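Long-range contacts in protein BONZAI 1 (PDB 6KXT), which negatively regulates cell death and defence responses in Arabidopsis thaliana and binds phospholipids in a calcium-dependent manner, here represented by its second C2 domain: residues T14-R19 and V67-Q72; S21-K26 and L60-K65; D33-V38 and S86-N91; S76-V81 and S103-E108; H94-K99 and F119-G124. All coordinates share one frame; numbering follows the deposited sequence.

Contact 1 of 5, residues T14-R19 and V67-Q72; sequences TEIVFR and VFLSVQ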
# COMPACT_ATOMS: atom_id res chain seq x y z
N THR A 14 -12.28 6.27 -0.85
CA THR A 14 -11.05 6.75 -1.50
C THR A 14 -10.64 5.76 -2.60
O THR A 14 -10.44 4.57 -2.29
CB THR A 14 -9.95 6.96 -0.46
OG1 THR A 14 -10.43 7.85 0.54
CG2 THR A 14 -8.70 7.55 -1.07
N GLU A 15 -10.48 6.25 -3.81
CA GLU A 15 -9.99 5.45 -4.94
C GLU A 15 -8.50 5.79 -5.12
O GLU A 15 -8.15 6.98 -5.28
CB GLU A 15 -10.80 5.82 -6.18
CG GLU A 15 -10.29 5.07 -7.40
CD GLU A 15 -11.06 5.34 -8.68
OE1 GLU A 15 -12.08 6.04 -8.60
OE2 GLU A 15 -10.65 4.82 -9.72
N ILE A 16 -7.65 4.78 -5.15
CA ILE A 16 -6.18 4.96 -5.21
C ILE A 16 -5.59 4.08 -6.28
O ILE A 16 -5.89 2.87 -6.34
CB ILE A 16 -5.50 4.66 -3.85
CG1 ILE A 16 -6.18 5.43 -2.72
CG2 ILE A 16 -3.99 4.95 -3.99
CD1 ILE A 16 -5.49 5.32 -1.37
N VAL A 17 -4.78 4.66 -7.15
CA VAL A 17 -3.93 3.91 -8.11
C VAL A 17 -2.51 3.98 -7.55
O VAL A 17 -1.93 5.09 -7.44
CB VAL A 17 -4.01 4.44 -9.55
CG1 VAL A 17 -2.94 3.78 -10.42
CG2 VAL A 17 -5.40 4.24 -10.14
N PHE A 18 -1.95 2.84 -7.20
CA PHE A 18 -0.57 2.65 -6.74
C PHE A 18 0.34 2.22 -7.88
O PHE A 18 -0.07 1.48 -8.77
CB PHE A 18 -0.51 1.57 -5.66
CG PHE A 18 -1.17 1.93 -4.35
CD1 PHE A 18 -0.56 2.85 -3.51
CD2 PHE A 18 -2.32 1.30 -3.92
CE1 PHE A 18 -1.09 3.12 -2.25
CE2 PHE A 18 -2.84 1.57 -2.66
CZ PHE A 18 -2.23 2.49 -1.85
N ARG A 19 1.56 2.73 -7.81
CA ARG A 19 2.62 2.39 -8.78
C ARG A 19 3.89 2.12 -7.99
O ARG A 19 4.14 2.82 -6.97
CB ARG A 19 2.82 3.56 -9.74
CG ARG A 19 4.07 3.45 -10.59
CD ARG A 19 4.04 4.60 -11.61
NE ARG A 19 4.25 5.94 -11.06
CZ ARG A 19 5.43 6.47 -10.83
NH1 ARG A 19 6.54 5.77 -11.02
NH2 ARG A 19 5.53 7.72 -10.41
N VAL A 67 -7.74 0.61 -6.33
CA VAL A 67 -8.34 0.04 -5.12
C VAL A 67 -9.25 1.08 -4.47
O VAL A 67 -9.03 2.28 -4.63
CB VAL A 67 -7.29 -0.50 -4.15
CG1 VAL A 67 -6.39 -1.55 -4.81
CG2 VAL A 67 -6.46 0.56 -3.51
N PHE A 68 -10.26 0.63 -3.75
CA PHE A 68 -11.24 1.50 -3.08
C PHE A 68 -11.18 1.21 -1.59
O PHE A 68 -11.29 0.05 -1.19
CB PHE A 68 -12.65 1.19 -3.59
CG PHE A 68 -12.77 1.50 -5.05
CD1 PHE A 68 -12.41 0.56 -6.00
CD2 PHE A 68 -13.12 2.77 -5.46
CE1 PHE A 68 -12.39 0.88 -7.35
CE2 PHE A 68 -13.16 3.07 -6.82
CZ PHE A 68 -12.82 2.12 -7.75
N LEU A 69 -10.93 2.22 -0.80
CA LEU A 69 -10.82 2.07 0.66
C LEU A 69 -11.83 2.97 1.37
O LEU A 69 -11.86 4.20 1.14
CB LEU A 69 -9.39 2.44 1.08
CG LEU A 69 -8.32 1.46 0.64
CD1 LEU A 69 -6.93 2.06 0.82
CD2 LEU A 69 -8.45 0.13 1.38
N SER A 70 -12.61 2.38 2.23
CA SER A 70 -13.55 3.12 3.11
C SER A 70 -12.84 3.53 4.39
O SER A 70 -11.81 2.95 4.79
CB SER A 70 -14.74 2.24 3.41
OG SER A 70 -14.37 1.23 4.35
N VAL A 71 -13.47 4.43 5.13
CA VAL A 71 -13.09 4.80 6.49
C VAL A 71 -13.20 3.58 7.42
O VAL A 71 -12.33 3.44 8.27
CB VAL A 71 -13.92 6.00 6.98
CG1 VAL A 71 -13.77 6.21 8.47
CG2 VAL A 71 -13.52 7.26 6.21
N GLN A 72 -14.17 2.70 7.20
CA GLN A 72 -14.27 1.52 8.09
C GLN A 72 -13.06 0.60 7.86
O GLN A 72 -12.59 -0.05 8.80
CB GLN A 72 -15.62 0.87 7.84
CG GLN A 72 -16.82 1.78 8.19
CD GLN A 72 -16.99 3.01 7.30
OE1 GLN A 72 -17.10 2.91 6.05
NE2 GLN A 72 -17.12 4.17 7.98
O HOH W 1 -11.92 6.63 2.60

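Contact 2 of 5, residues S21-K26 and L60-K65; sequences SNLESK and LNPIWK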
# COMPACT_ATOMS: atom_id res chain seq x y z
N SER A 21 8.28 1.74 -8.46
CA SER A 21 9.48 1.98 -9.29
C SER A 21 10.61 1.06 -8.82
O SER A 21 10.90 1.07 -7.62
CB SER A 21 9.86 3.42 -9.20
OG SER A 21 10.77 3.77 -10.22
N ASN A 22 11.25 0.33 -9.73
CA ASN A 22 12.59 -0.26 -9.53
C ASN A 22 12.52 -1.34 -8.43
O ASN A 22 13.40 -1.37 -7.57
CB ASN A 22 13.64 0.85 -9.31
CG ASN A 22 15.09 0.41 -9.39
OD1 ASN A 22 15.42 -0.60 -10.02
ND2 ASN A 22 15.98 1.15 -8.74
N LEU A 23 11.53 -2.23 -8.47
CA LEU A 23 11.54 -3.37 -7.54
C LEU A 23 12.82 -4.19 -7.77
O LEU A 23 13.25 -4.35 -8.93
CB LEU A 23 10.31 -4.25 -7.76
CG LEU A 23 8.97 -3.56 -7.55
CD1 LEU A 23 7.88 -4.59 -7.67
CD2 LEU A 23 8.93 -2.88 -6.17
N GLU A 24 13.40 -4.67 -6.70
CA GLU A 24 14.71 -5.36 -6.82
C GLU A 24 14.59 -6.59 -7.71
O GLU A 24 13.60 -7.35 -7.68
CB GLU A 24 15.21 -5.79 -5.44
CG GLU A 24 16.59 -6.44 -5.51
CD GLU A 24 17.24 -6.73 -4.17
OE1 GLU A 24 16.73 -7.60 -3.42
OE2 GLU A 24 18.27 -6.09 -3.90
N SER A 25 15.69 -6.85 -8.41
CA SER A 25 15.86 -8.06 -9.25
C SER A 25 17.33 -8.45 -9.17
O SER A 25 18.20 -7.56 -9.23
CB SER A 25 15.42 -7.82 -10.65
OG SER A 25 15.47 -9.01 -11.40
N LYS A 26 17.57 -9.71 -8.93
CA LYS A 26 18.95 -10.22 -8.84
C LYS A 26 19.10 -11.43 -9.75
O LYS A 26 18.20 -12.26 -9.92
CB LYS A 26 19.29 -10.62 -7.40
CG LYS A 26 19.32 -9.51 -6.35
CD LYS A 26 19.62 -10.12 -4.98
CE LYS A 26 18.65 -11.20 -4.54
NZ LYS A 26 18.81 -11.54 -3.10
N LEU A 60 8.68 -5.21 -12.70
CA LEU A 60 9.49 -4.51 -11.68
C LEU A 60 9.05 -3.03 -11.57
O LEU A 60 9.56 -2.34 -10.69
CB LEU A 60 10.99 -4.61 -12.02
CG LEU A 60 11.51 -6.04 -12.18
CD1 LEU A 60 12.98 -6.00 -12.61
CD2 LEU A 60 11.39 -6.84 -10.89
N ASN A 61 8.09 -2.57 -12.38
CA ASN A 61 7.58 -1.18 -12.33
C ASN A 61 6.05 -1.22 -12.43
O ASN A 61 5.48 -0.59 -13.33
CB ASN A 61 8.25 -0.33 -13.38
CG ASN A 61 9.74 -0.34 -13.22
OD1 ASN A 61 10.25 0.50 -12.47
ND2 ASN A 61 10.43 -1.24 -13.91
N PRO A 62 5.37 -2.01 -11.59
CA PRO A 62 3.93 -2.19 -11.70
C PRO A 62 3.09 -0.93 -11.49
O PRO A 62 3.44 -0.05 -10.68
CB PRO A 62 3.60 -3.19 -10.58
CG PRO A 62 4.67 -2.95 -9.52
CD PRO A 62 5.89 -2.70 -10.41
N ILE A 63 2.01 -0.85 -12.26
CA ILE A 63 0.89 0.11 -12.01
C ILE A 63 -0.37 -0.72 -11.90
O ILE A 63 -0.68 -1.47 -12.83
CB ILE A 63 0.76 1.17 -13.12
CG1 ILE A 63 2.04 1.97 -13.34
CG2 ILE A 63 -0.43 2.06 -12.80
CD1 ILE A 63 2.09 2.78 -14.65
N TRP A 64 -1.07 -0.69 -10.76
CA TRP A 64 -2.21 -1.61 -10.56
C TRP A 64 -3.53 -0.90 -10.88
O TRP A 64 -3.55 0.36 -10.92
CB TRP A 64 -2.20 -2.17 -9.13
CG TRP A 64 -1.12 -3.17 -8.84
CD1 TRP A 64 -1.12 -4.50 -9.16
CD2 TRP A 64 0.10 -2.90 -8.15
NE1 TRP A 64 0.04 -5.06 -8.71
CE2 TRP A 64 0.82 -4.11 -8.09
CE3 TRP A 64 0.71 -1.74 -7.63
CZ2 TRP A 64 2.03 -4.22 -7.41
CZ3 TRP A 64 1.93 -1.85 -6.97
CH2 TRP A 64 2.59 -3.07 -6.88
N LYS A 65 -4.56 -1.70 -11.02
CA LYS A 65 -5.94 -1.17 -11.14
C LYS A 65 -6.27 -0.48 -9.83
O LYS A 65 -5.70 -0.75 -8.77
CB LYS A 65 -6.91 -2.31 -11.47
CG LYS A 65 -6.68 -2.99 -12.81
CD LYS A 65 -7.59 -4.16 -13.04
CE LYS A 65 -7.34 -4.80 -14.39
NZ LYS A 65 -8.39 -5.79 -14.71
O HOH W 2 9.48 3.41 -12.86

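Contact 3 of 5, residues D33-V38 and S86-N91; sequences DPFLVV and SDFNSN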
# COMPACT_ATOMS: atom_id res chain seq x y z
N ASP A 33 6.58 -11.24 -9.16
CA ASP A 33 5.18 -11.12 -9.60
C ASP A 33 4.43 -10.34 -8.53
O ASP A 33 3.80 -10.93 -7.66
CB ASP A 33 4.54 -12.49 -9.79
CG ASP A 33 5.35 -13.36 -10.74
OD1 ASP A 33 5.56 -12.93 -11.88
OD2 ASP A 33 5.72 -14.51 -10.32
N PRO A 34 4.54 -9.00 -8.52
CA PRO A 34 4.11 -8.25 -7.37
C PRO A 34 2.61 -7.94 -7.30
O PRO A 34 1.93 -7.81 -8.29
CB PRO A 34 4.85 -6.92 -7.53
CG PRO A 34 4.97 -6.76 -9.02
CD PRO A 34 5.19 -8.17 -9.52
N PHE A 35 2.17 -7.85 -6.07
CA PHE A 35 0.86 -7.34 -5.66
C PHE A 35 1.05 -6.58 -4.35
O PHE A 35 2.09 -6.69 -3.65
CB PHE A 35 -0.14 -8.50 -5.52
CG PHE A 35 0.07 -9.48 -4.40
CD1 PHE A 35 1.06 -10.45 -4.49
CD2 PHE A 35 -0.68 -9.43 -3.24
CE1 PHE A 35 1.27 -11.36 -3.47
CE2 PHE A 35 -0.51 -10.38 -2.23
CZ PHE A 35 0.48 -11.32 -2.34
N LEU A 36 0.04 -5.72 -4.09
CA LEU A 36 0.02 -4.94 -2.83
C LEU A 36 -1.12 -5.42 -1.94
O LEU A 36 -2.21 -5.78 -2.44
CB LEU A 36 -0.20 -3.43 -3.05
CG LEU A 36 0.77 -2.72 -3.96
CD1 LEU A 36 0.39 -1.24 -4.06
CD2 LEU A 36 2.17 -2.88 -3.46
N VAL A 37 -0.89 -5.39 -0.65
CA VAL A 37 -1.93 -5.63 0.37
C VAL A 37 -1.92 -4.40 1.28
O VAL A 37 -0.87 -3.97 1.77
CB VAL A 37 -1.64 -6.91 1.17
CG1 VAL A 37 -2.65 -7.07 2.27
CG2 VAL A 37 -1.58 -8.11 0.22
N VAL A 38 -3.11 -3.83 1.50
CA VAL A 38 -3.33 -2.76 2.49
C VAL A 38 -3.96 -3.38 3.72
O VAL A 38 -4.93 -4.14 3.55
CB VAL A 38 -4.21 -1.66 1.91
CG1 VAL A 38 -4.40 -0.56 2.92
CG2 VAL A 38 -3.60 -1.08 0.66
N SER A 86 4.35 -7.71 -2.14
CA SER A 86 4.78 -9.13 -2.07
C SER A 86 4.85 -9.73 -3.46
O SER A 86 4.17 -9.29 -4.42
CB SER A 86 3.87 -9.96 -1.21
OG SER A 86 3.88 -9.48 0.12
N ASP A 87 5.73 -10.72 -3.53
CA ASP A 87 5.94 -11.58 -4.71
C ASP A 87 5.02 -12.81 -4.62
O ASP A 87 5.23 -13.62 -3.71
CB ASP A 87 7.39 -12.03 -4.74
CG ASP A 87 7.76 -12.85 -5.96
OD1 ASP A 87 7.00 -12.87 -6.92
OD2 ASP A 87 8.89 -13.39 -5.95
N PHE A 88 4.03 -12.91 -5.48
CA PHE A 88 3.07 -14.04 -5.52
C PHE A 88 3.80 -15.31 -5.98
O PHE A 88 4.42 -15.34 -7.06
CB PHE A 88 1.91 -13.75 -6.47
CG PHE A 88 0.81 -14.77 -6.33
CD1 PHE A 88 -0.19 -14.60 -5.39
CD2 PHE A 88 0.73 -15.85 -7.20
CE1 PHE A 88 -1.21 -15.54 -5.26
CE2 PHE A 88 -0.29 -16.78 -7.07
CZ PHE A 88 -1.26 -16.61 -6.11
N ASN A 89 3.71 -16.33 -5.15
CA ASN A 89 4.28 -17.66 -5.49
C ASN A 89 3.13 -18.68 -5.57
O ASN A 89 2.21 -18.67 -4.69
CB ASN A 89 5.35 -18.02 -4.45
CG ASN A 89 6.57 -17.12 -4.55
OD1 ASN A 89 7.05 -16.85 -5.64
ND2 ASN A 89 7.08 -16.63 -3.41
N SER A 90 3.19 -19.51 -6.61
CA SER A 90 2.23 -20.60 -6.90
C SER A 90 2.12 -21.53 -5.68
O SER A 90 1.01 -22.01 -5.42
CB SER A 90 2.63 -21.36 -8.15
OG SER A 90 4.04 -21.54 -8.23
N ASN A 91 3.24 -21.73 -4.96
CA ASN A 91 3.25 -22.61 -3.75
C ASN A 91 2.48 -21.94 -2.61
O ASN A 91 2.19 -22.64 -1.63
CB ASN A 91 4.66 -23.00 -3.30
CG ASN A 91 5.43 -21.89 -2.61
OD1 ASN A 91 4.87 -20.86 -2.22
ND2 ASN A 91 6.72 -22.11 -2.47
O HOH W 3 6.75 -15.44 -8.05

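Contact 4 of 5, residues S76-V81 and S103-E108; sequences SKDSPV and SLSDLE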
# COMPACT_ATOMS: atom_id res chain seq x y z
N SER A 76 -9.63 5.73 10.10
CA SER A 76 -9.89 7.15 9.80
C SER A 76 -8.87 7.59 8.77
O SER A 76 -7.89 6.84 8.58
CB SER A 76 -9.76 8.02 11.04
OG SER A 76 -8.41 8.12 11.45
N LYS A 77 -9.10 8.73 8.15
CA LYS A 77 -8.18 9.25 7.10
C LYS A 77 -6.78 9.48 7.68
O LYS A 77 -5.79 9.28 6.97
CB LYS A 77 -8.78 10.52 6.52
CG LYS A 77 -7.98 11.04 5.34
CD LYS A 77 -8.65 12.18 4.60
CE LYS A 77 -7.67 12.75 3.61
NZ LYS A 77 -8.26 13.78 2.73
N ASP A 78 -6.64 9.75 8.96
CA ASP A 78 -5.33 10.03 9.58
C ASP A 78 -4.69 8.79 10.22
O ASP A 78 -3.58 8.92 10.70
CB ASP A 78 -5.49 11.09 10.66
CG ASP A 78 -5.73 12.50 10.11
OD1 ASP A 78 -5.27 12.82 8.99
OD2 ASP A 78 -6.37 13.28 10.81
N SER A 79 -5.35 7.65 10.19
CA SER A 79 -4.84 6.42 10.85
C SER A 79 -3.79 5.79 9.93
O SER A 79 -4.12 5.40 8.81
CB SER A 79 -5.93 5.41 11.11
OG SER A 79 -6.92 5.95 12.00
N PRO A 80 -2.58 5.50 10.44
CA PRO A 80 -1.64 4.75 9.62
C PRO A 80 -2.22 3.39 9.27
O PRO A 80 -2.87 2.74 10.09
CB PRO A 80 -0.41 4.59 10.52
CG PRO A 80 -0.52 5.76 11.50
CD PRO A 80 -1.99 5.99 11.69
N VAL A 81 -1.98 2.96 8.03
CA VAL A 81 -2.20 1.57 7.59
C VAL A 81 -0.85 1.03 7.09
O VAL A 81 0.10 1.79 6.92
CB VAL A 81 -3.28 1.42 6.51
CG1 VAL A 81 -4.62 1.94 7.02
CG2 VAL A 81 -2.90 2.12 5.22
N SER A 103 -0.81 6.79 6.40
CA SER A 103 -2.27 6.99 6.45
C SER A 103 -2.79 7.39 5.08
O SER A 103 -2.01 7.73 4.18
CB SER A 103 -2.65 8.09 7.40
OG SER A 103 -2.11 9.33 6.97
N LEU A 104 -4.09 7.38 4.89
CA LEU A 104 -4.67 7.89 3.63
C LEU A 104 -4.27 9.36 3.47
O LEU A 104 -4.02 9.79 2.31
CB LEU A 104 -6.19 7.71 3.63
CG LEU A 104 -6.77 6.30 3.50
CD1 LEU A 104 -8.29 6.34 3.29
CD2 LEU A 104 -6.09 5.51 2.42
N SER A 105 -4.29 10.15 4.55
CA SER A 105 -3.90 11.58 4.49
C SER A 105 -2.48 11.66 3.90
O SER A 105 -2.17 12.54 3.06
CB SER A 105 -4.03 12.19 5.87
OG SER A 105 -3.65 13.54 5.80
N ASP A 106 -1.59 10.81 4.35
CA ASP A 106 -0.19 10.77 3.87
C ASP A 106 -0.13 10.37 2.40
O ASP A 106 0.59 11.02 1.60
CB ASP A 106 0.60 9.73 4.66
CG ASP A 106 0.85 10.01 6.13
OD1 ASP A 106 0.79 11.18 6.53
OD2 ASP A 106 1.13 9.01 6.87
N LEU A 107 -0.91 9.38 2.00
CA LEU A 107 -0.92 8.97 0.58
C LEU A 107 -1.39 10.13 -0.29
O LEU A 107 -0.89 10.31 -1.39
CB LEU A 107 -1.81 7.74 0.42
CG LEU A 107 -1.31 6.47 1.14
CD1 LEU A 107 -2.28 5.34 0.87
CD2 LEU A 107 0.12 6.09 0.76
N GLU A 108 -2.38 10.90 0.16
CA GLU A 108 -2.85 12.07 -0.62
C GLU A 108 -1.70 13.07 -0.74
O GLU A 108 -1.54 13.63 -1.84
CB GLU A 108 -4.05 12.65 0.08
CG GLU A 108 -4.68 13.81 -0.66
CD GLU A 108 -5.97 14.32 -0.01
OE1 GLU A 108 -6.10 14.23 1.18
OE2 GLU A 108 -6.81 14.80 -0.77
O HOH W 4 -5.79 6.00 6.78
O HOH W 5 -1.93 10.91 9.04

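Contact 5 of 5, residues H94-K99 and F119-G124; sequences HSLIGK and FSLPTG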
# COMPACT_ATOMS: atom_id res chain seq x y z
N HIS A 94 4.12 -16.29 -0.16
CA HIS A 94 4.48 -15.06 -0.90
C HIS A 94 5.60 -14.35 -0.18
O HIS A 94 5.47 -14.06 1.02
CB HIS A 94 3.24 -14.20 -1.06
CG HIS A 94 2.07 -14.99 -1.56
ND1 HIS A 94 2.18 -15.80 -2.68
CD2 HIS A 94 0.78 -15.07 -1.17
CE1 HIS A 94 1.03 -16.39 -2.92
NE2 HIS A 94 0.14 -15.92 -2.05
N SER A 95 6.61 -13.93 -0.93
CA SER A 95 7.78 -13.30 -0.27
C SER A 95 7.64 -11.78 -0.22
O SER A 95 7.06 -11.18 -1.14
CB SER A 95 9.06 -13.68 -0.88
OG SER A 95 9.05 -13.44 -2.27
N LEU A 96 8.10 -11.22 0.87
CA LEU A 96 8.04 -9.76 1.09
C LEU A 96 9.02 -9.04 0.19
O LEU A 96 10.24 -9.35 0.22
CB LEU A 96 8.33 -9.46 2.56
CG LEU A 96 8.18 -8.00 2.97
CD1 LEU A 96 6.77 -7.49 2.72
CD2 LEU A 96 8.56 -7.87 4.43
N ILE A 97 8.51 -8.08 -0.56
CA ILE A 97 9.33 -7.15 -1.37
C ILE A 97 9.58 -5.87 -0.58
O ILE A 97 10.72 -5.40 -0.59
CB ILE A 97 8.67 -6.92 -2.74
CG1 ILE A 97 8.55 -8.21 -3.60
CG2 ILE A 97 9.38 -5.78 -3.45
CD1 ILE A 97 7.67 -8.07 -4.83
N GLY A 98 8.57 -5.31 0.10
CA GLY A 98 8.80 -4.06 0.84
C GLY A 98 7.55 -3.62 1.57
O GLY A 98 6.46 -4.05 1.21
N LYS A 99 7.77 -2.79 2.60
CA LYS A 99 6.71 -2.29 3.48
C LYS A 99 6.77 -0.77 3.52
O LYS A 99 7.85 -0.14 3.56
CB LYS A 99 7.03 -2.82 4.89
CG LYS A 99 6.06 -2.42 5.96
CD LYS A 99 6.44 -3.08 7.28
CE LYS A 99 5.30 -2.85 8.24
NZ LYS A 99 5.67 -3.32 9.58
N PHE A 119 10.34 1.91 -0.01
CA PHE A 119 10.04 0.70 0.76
C PHE A 119 11.12 0.46 1.81
O PHE A 119 12.29 0.82 1.58
CB PHE A 119 9.94 -0.48 -0.19
CG PHE A 119 8.66 -0.59 -0.97
CD1 PHE A 119 7.45 -0.79 -0.33
CD2 PHE A 119 8.62 -0.50 -2.35
CE1 PHE A 119 6.24 -0.93 -1.03
CE2 PHE A 119 7.43 -0.64 -3.05
CZ PHE A 119 6.22 -0.85 -2.39
N SER A 120 10.71 -0.25 2.85
CA SER A 120 11.71 -0.82 3.78
C SER A 120 11.37 -2.23 4.18
O SER A 120 10.32 -2.77 3.80
CB SER A 120 11.89 0.04 4.99
OG SER A 120 10.73 -0.04 5.80
N LEU A 121 12.39 -2.88 4.76
CA LEU A 121 12.22 -4.28 5.25
C LEU A 121 12.50 -4.27 6.73
O LEU A 121 13.53 -3.72 7.15
CB LEU A 121 13.21 -5.21 4.55
CG LEU A 121 12.86 -5.48 3.10
CD1 LEU A 121 14.00 -6.25 2.43
CD2 LEU A 121 11.53 -6.22 2.94
N PRO A 122 11.61 -4.85 7.55
CA PRO A 122 11.91 -5.05 8.96
C PRO A 122 13.12 -5.98 9.13
O PRO A 122 13.30 -6.86 8.34
CB PRO A 122 10.63 -5.73 9.47
CG PRO A 122 9.56 -5.39 8.46
CD PRO A 122 10.29 -5.38 7.16
N THR A 123 14.02 -5.66 10.07
CA THR A 123 15.32 -6.37 10.21
C THR A 123 15.47 -7.03 11.58
O THR A 123 14.80 -6.60 12.55
CB THR A 123 16.47 -5.39 10.03
OG1 THR A 123 16.36 -4.39 11.04
CG2 THR A 123 16.41 -4.76 8.66
N GLY A 124 16.40 -7.99 11.63
CA GLY A 124 16.71 -8.69 12.90
C GLY A 124 17.89 -8.08 13.63
O GLY A 124 18.35 -8.69 14.60

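Contact 1 of 5, residues T14-R19 and V67-Q72
Thr-14, Glu-15 and Ile-16 pair antiparallel with Leu-69, Phe-68 and Val-67, the two strand segments approaching to 4.7 Å with their directions 144° apart. Two reciprocal pairs of backbone bonds fix the register: Leu-69 N reaches Thr-14 O at 2.8 Å and Val-67 N reaches Ile-16 O at 2.9 Å, each answered in return. Between them, the extended Glu-15 chain lies alongside the Phe-68 ring, CG anti to the backbone N (chi1 177°) and 3.5 Å from Phe-68 CE2. With an alanine here, Phe-68 CE2 and CZ would probably lie less covered, and Lys-139 would lose its weak, long ion pair. On the other face Ile-16 CD1 meets Leu-69 CD1 at 4.2 Å, while the Phe-18 and Val-67 side chains cross at about a right angle. The chemistry is thus two-sided: a mainly apolar face toward helix 104-113, with one water satisfying the Thr-14 hydroxyl and Leu-69 carbonyl at its end, and a partly exposed face where the Glu-15 carboxylate lies against the Phe-68 ring, planes 40° apart.

Contact 2 of 5, residues S21-K26 and L60-K65
Asn-22 N donates to Asn-61 OD1 at 2.9 Å, and Leu-23 N donates to Leu-60 O at 3.0 Å; these two bonds join neighbouring loops at one end of the C2 beta-sandwich. They differ in geometry. Leu-60 O is met in its carbonyl plane by a fairly straight N-H (164°), whereas the Asn-22 N-H comes to Asn-61 OD1 from above the amide plane, 47° out of it. The Asn-61 side chain has CG anti to its own carbonyl carbon (chi1 -57°), which swings the amide oxygen across to the other loop. A water donates to the same OD1, so two donors hold this oxygen.

Outward from these bonds, the two branches of Leu-60 lie over the backbone of residues 23-25. Leu-60 CD2 is 3.7 Å from Leu-23 O, and Leu-60 CD1 is 3.6 Å from Ser-25 CB. Leu-23 and Pro-62 reach toward each other tip to tip, Leu-23 CD1 coming 3.9 Å from Pro-62 CD. Leu-23 also touches Pro-34, Ile-97 and Phe-119, which carries the loop pairing into the interior between the sheets. Pro-62 in turn rests against Trp-64, whose indole also packs on Leu-36: Pro-62 CB stands 3.6 Å above the plane of the Trp-64 ring system, offset toward its rim.

Contact 3 of 5, residues D33-V38 and S86-N91
Phe-35 and Phe-88 cross obliquely, the CE1 corner of Phe-35 lying near the plane of the Phe-88 ring at its edge and 3.9 Å from Phe-88 CB. Phe-35 CG sits between its backbone N and carbonyl carbon (chi1 68°), which turns the ring so that its edge meets the partner strand; there Phe-88 N lies at that edge, in plane, and Ser-86 CB comes 3.7 Å from Phe-35 CE1. His-94 completes the cluster, stacking on Phe-88 and meeting Phe-35 edge-to-face. Reciprocal backbone bonds make Phe-35 and Ser-86 a hydrogen-bonded pair of strands 34-40 and 81-87, followed by the non-hydrogen-bonded pair Pro-34 and Asp-87.

At the ends of the two strands, side chain and backbone both bond. Asp-87 OD1 accepts the Asp-33 N-H almost straight (177°) at 2.8 Å, from above the carboxylate plane, and Phe-88 N returns a bond to Asp-33 O at 3.0 Å. The Asp-33 and Asp-87 side chains cross, carboxylate planes 55° apart, with OD2 of Asp-33, in one of its two conformers, 4.0 Å from Asp-87 OD1. Asp-33 OD1 is held by Asn-58 N. The two like charges, only weakly offset by the long ion pair of Asp-33 with Lys-57, would probably be eased by a bound cation, consistent with the calcium-binding loops of C2 domains.

Contact 4 of 5, residues S76-V81 and S103-E108
Lys-77 NZ meets the Glu-108 carboxylate at OE1 on its syn side, 25° out of the plane, in a salt bridge of 2.7 Å. A second flat group, the Asp-78 carboxylate, brings OD1 to 3.4 Å from Ser-105 CB. Because the Lys-77 chain is fully extended (chi1 -174°), it runs past Ser-105, CG 4.1 Å from Ser-105 CB, and crosses Glu-108 at about a right angle; Glu-142 is a second acidic partner of its NZ. Ser-103 and Asp-106 form a capping box: Ser-103 N comes to Asp-106 OD2 from above the carboxylate plane, and Asp-106 N returns a bond to Ser-103 OG at 3.1 Å. The type I turn Ser-76 to Ser-79, in the loop before strand 81-87, meets the same helix end. Lys-77 O takes the Ser-105 N-H at 3.0 Å, and a water accepts from Leu-104 N at 2.9 Å. The first N-H groups of helix 104-113 are therefore met by a serine hydroxyl, a turn carbonyl and a water, which would probably offset the positive pole of the helix.

Contact 5 of 5, residues H94-K99 and F119-G124
Lys-99 and Ser-120 form a single antiparallel bridge: Lys-99 N donates to Ser-120 O at 2.8 Å, and Ser-120 N answers to Lys-99 O at 2.9 Å. With the short strand segments 115° apart, no further bridge follows. Apolar contacts flank it. Leu-96 and Leu-121 slide past each other in opposite directions, Leu-96 CD2 lying 3.7 Å from Leu-121 CD2. The extended Lys-99 chain brings its CD to 4.1 Å from Pro-122 CG. The aromatic contact is with backbone: Phe-119 CD1 lies 3.4 Å from Gly-98 C, and a CB on Gly-98 would fall against Phe-119 CB. An alanine replacing Phe-119 is likely to open a gap beside Gly-98 and leave Leu-23 and Leu-135 without their shared ring. Ile-97 and Gly-98, both facing Cys-85, form a classic beta bulge in strand 95-102. The bridge thus joins that outermost strand of the four-stranded sheet to strand 117-121 of the five-stranded one, after the intervening helix 104-113.

From the N terminus, contact 1 closes the first long loop, bringing strand 67-70 back beside strand 13-21. Contact 2 is nested within that loop and ties its two connecting loops together at the far end of the sandwich. Contact 3 opens inside both and closes after them, so it crosses each; it pairs strands 34-40 and 81-87 of the other sheet and meets contact 2 at Trp-64 and Leu-36. Contact 4 crosses contact 3, pinning the loop before strand 81-87 to helix 104-113, whose leucines pack on contact 1. Contact 5 crosses contact 4 and links the two sheets; Asp-87 N and Ser-95 O join it to contact 3.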